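PDB 4N5H: Esterase/lipase from Lactobacillus rhamnosus, which probably hydrolyses carboxylic esters and may transfer acyl groups, as an esterase of the alpha/beta hydrolase fold. Local coordinates for residues L179-P185 with P233-G239. The protein carries 1 engineered substitution. Numbering follows the deposited sequence.
Sequences LVALVCP and PPFMLIG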
loop_
_atom_site.group_PDB
_atom_site.type_symbol
_atom_site.label_atom_id
_atom_site.label_comp_id
_atom_site.label_asym_id
_atom_site.label_seq_id
_atom_site.Cartn_x
_atom_site.Cartn_y
_atom_site.Cartn_z
ATOM N N LEU A 179 -3.132 -37.675 2.429
ATOM C CA LEU A 179 -1.868 -37.518 3.075
ATOM C C LEU A 179 -2.070 -36.461 4.171
ATOM O O LEU A 179 -2.817 -35.508 3.928
ATOM C CB LEU A 179 -0.849 -36.974 2.078
ATOM C CG LEU A 179 0.555 -36.646 2.616
ATOM C CD1 LEU A 179 1.306 -37.812 3.308
ATOM C CD2 LEU A 179 1.454 -36.118 1.453
ATOM N N VAL A 180 -1.400 -36.609 5.274
ATOM C CA VAL A 180 -1.381 -35.632 6.338
ATOM C C VAL A 180 0.075 -35.212 6.537
ATOM O O VAL A 180 0.945 -35.971 6.975
ATOM C CB VAL A 180 -1.950 -36.156 7.613
ATOM C CG1 VAL A 180 -1.968 -35.097 8.655
ATOM C CG2 VAL A 180 -3.356 -36.675 7.443
ATOM N N ALA A 181 0.339 -33.933 6.209
ATOM C CA ALA A 181 1.696 -33.370 6.274
ATOM C C ALA A 181 1.827 -32.396 7.453
ATOM O O ALA A 181 1.066 -31.425 7.553
ATOM C CB ALA A 181 2.075 -32.663 5.033
ATOM N N LEU A 182 2.728 -32.728 8.348
ATOM C CA LEU A 182 2.911 -31.938 9.580
ATOM C C LEU A 182 4.208 -31.195 9.480
ATOM O O LEU A 182 5.262 -31.804 9.300
ATOM C CB LEU A 182 2.891 -32.831 10.787
ATOM C CG LEU A 182 1.700 -33.789 10.913
ATOM C CD1 LEU A 182 1.879 -34.707 12.112
ATOM C CD2 LEU A 182 0.373 -33.103 10.923
ATOM N N VAL A 183 4.175 -29.895 9.653
ATOM C CA VAL A 183 5.375 -29.082 9.566
ATOM C C VAL A 183 5.737 -28.613 10.996
ATOM O O VAL A 183 5.023 -27.825 11.572
ATOM C CB VAL A 183 5.192 -27.825 8.639
ATOM C CG1 VAL A 183 6.415 -26.916 8.604
ATOM C CG2 VAL A 183 4.871 -28.269 7.229
ATOM N N CYS A 184 6.875 -29.065 11.506
ATOM C CA CYS A 184 7.337 -28.776 12.850
ATOM C C CYS A 184 6.203 -28.871 13.881
ATOM O O CYS A 184 5.932 -27.944 14.622
ATOM C CB CYS A 184 7.979 -27.374 12.984
ATOM S SG CYS A 184 9.387 -27.152 11.856
ATOM N N PRO A 185 5.525 -30.033 13.897
ATOM C CA PRO A 185 4.350 -30.101 14.750
ATOM C C PRO A 185 4.720 -30.091 16.235
ATOM O O PRO A 185 5.805 -30.546 16.611
ATOM C CB PRO A 185 3.749 -31.461 14.441
ATOM C CG PRO A 185 4.910 -32.243 13.990
ATOM C CD PRO A 185 5.721 -31.271 13.144
ATOM N N PRO A 233 -4.430 -42.480 7.442
ATOM C CA PRO A 233 -3.721 -42.178 6.245
ATOM C C PRO A 233 -2.209 -42.149 6.472
ATOM O O PRO A 233 -1.722 -42.016 7.622
ATOM C CB PRO A 233 -4.242 -40.738 5.892
ATOM C CG PRO A 233 -4.814 -40.229 7.112
ATOM C CD PRO A 233 -5.131 -41.341 8.036
ATOM N N PRO A 234 -1.477 -42.056 5.371
ATOM C CA PRO A 234 -0.048 -41.796 5.485
ATOM C C PRO A 234 0.232 -40.329 5.922
ATOM O O PRO A 234 -0.611 -39.464 5.686
ATOM C CB PRO A 234 0.495 -41.997 4.096
ATOM C CG PRO A 234 -0.679 -42.322 3.279
ATOM C CD PRO A 234 -1.931 -42.116 4.002
ATOM N N PHE A 235 1.322 -40.190 6.663
ATOM C CA PHE A 235 1.812 -38.924 7.201
ATOM C C PHE A 235 3.098 -38.543 6.522
ATOM O O PHE A 235 3.866 -39.382 5.975
ATOM C CB PHE A 235 2.054 -38.958 8.666
ATOM C CG PHE A 235 0.763 -38.903 9.492
ATOM C CD1 PHE A 235 -0.111 -39.975 9.546
ATOM C CD2 PHE A 235 0.409 -37.755 10.216
ATOM C CE1 PHE A 235 -1.290 -39.903 10.296
ATOM C CE2 PHE A 235 -0.724 -37.739 10.968
ATOM C CZ PHE A 235 -1.606 -38.764 10.992
ATOM N N MET A 236 3.374 -37.224 6.529
ATOM C CA MET A 236 4.709 -36.727 6.107
ATOM C C MET A 236 5.182 -35.730 7.146
ATOM O O MET A 236 4.416 -34.760 7.489
ATOM C CB MET A 236 4.640 -36.081 4.749
ATOM C CG MET A 236 5.963 -35.558 4.246
ATOM S SD MET A 236 5.818 -34.786 2.642
ATOM C CE MET A 236 7.541 -34.306 2.366
ATOM N N LEU A 237 6.350 -35.942 7.702
ATOM C CA LEU A 237 6.845 -35.123 8.772
ATOM C C LEU A 237 7.974 -34.265 8.216
ATOM O O LEU A 237 8.959 -34.796 7.711
ATOM C CB LEU A 237 7.359 -35.943 9.949
ATOM C CG LEU A 237 8.023 -35.209 11.070
ATOM C CD1 LEU A 237 7.019 -34.212 11.689
ATOM C CD2 LEU A 237 8.525 -36.220 12.127
ATOM N N ILE A 238 7.768 -32.957 8.317
ATOM C CA ILE A 238 8.651 -31.902 7.802
ATOM C C ILE A 238 9.192 -31.086 8.918
ATOM O O ILE A 238 8.462 -30.657 9.811
ATOM C CB ILE A 238 7.863 -31.032 6.818
ATOM C CG1 ILE A 238 7.409 -31.844 5.622
ATOM C CG2 ILE A 238 8.636 -29.795 6.399
ATOM C CD1 ILE A 238 6.307 -31.192 4.788
ATOM N N GLY A 239 10.499 -30.774 8.853
ATOM C CA GLY A 239 11.116 -29.950 9.887
ATOM C C GLY A 239 12.610 -30.057 9.783
ATOM O O GLY A 239 13.163 -30.104 8.651
#
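Val180 packs against one face of the Phe235 ring, and the two side chains run side by side in the same direction. Val180 CB sits over that ring face, displaced toward the rim, 4.1 Å from the centroid and 20° off the ring normal, a CH-pi contact. With CG1 anti to the backbone N (chi1 -177°), that methyl reaches Phe235 CE2 at 3.7 Å, while CG2 turns to Pro233 CG. Leu182 CD1 comes to the edge of the same ring, 3.9 Å from Phe235 CD2. Farther along this side, Leu237 CD1 meets Pro185 CD at 3.5 Å, the two side chains crossing at about a right angle. Helices 147-158 and 246-258 cover this face.

On the other face Leu179 folds back, its CD1 reaching Met236 CB at 4.0 Å. Val183 CG2 packs on Ile238 CD1 at 4.1 Å. Helix 288-311 lies against Leu179, Ala181 and Ile238.

The strands run parallel, and five backbone hydrogen bonds join the two segments, the outer two using Pro234 and Cys184 just beyond the strand ends. The amides of Val180, Leu182 and Cys184 donate to the carbonyls of Pro234, Met236 and Ile238; the amides of Met236 and Ile238 answer to the carbonyls of Val180 and Leu182. The bond from Cys184 N to Ile238 O is 2.8 Å long and almost straight at the hydrogen (178°).

Beyond it, Cys184 SG rests on Gly239 CA, and the Cys184 side chain touches Asp243 and His278, which with Ser146 probably form the catalytic triad. Neighbouring parallel strands inside a helix-covered sheet, ending beside such a triad, are characteristic of the alpha/beta hydrolase fold.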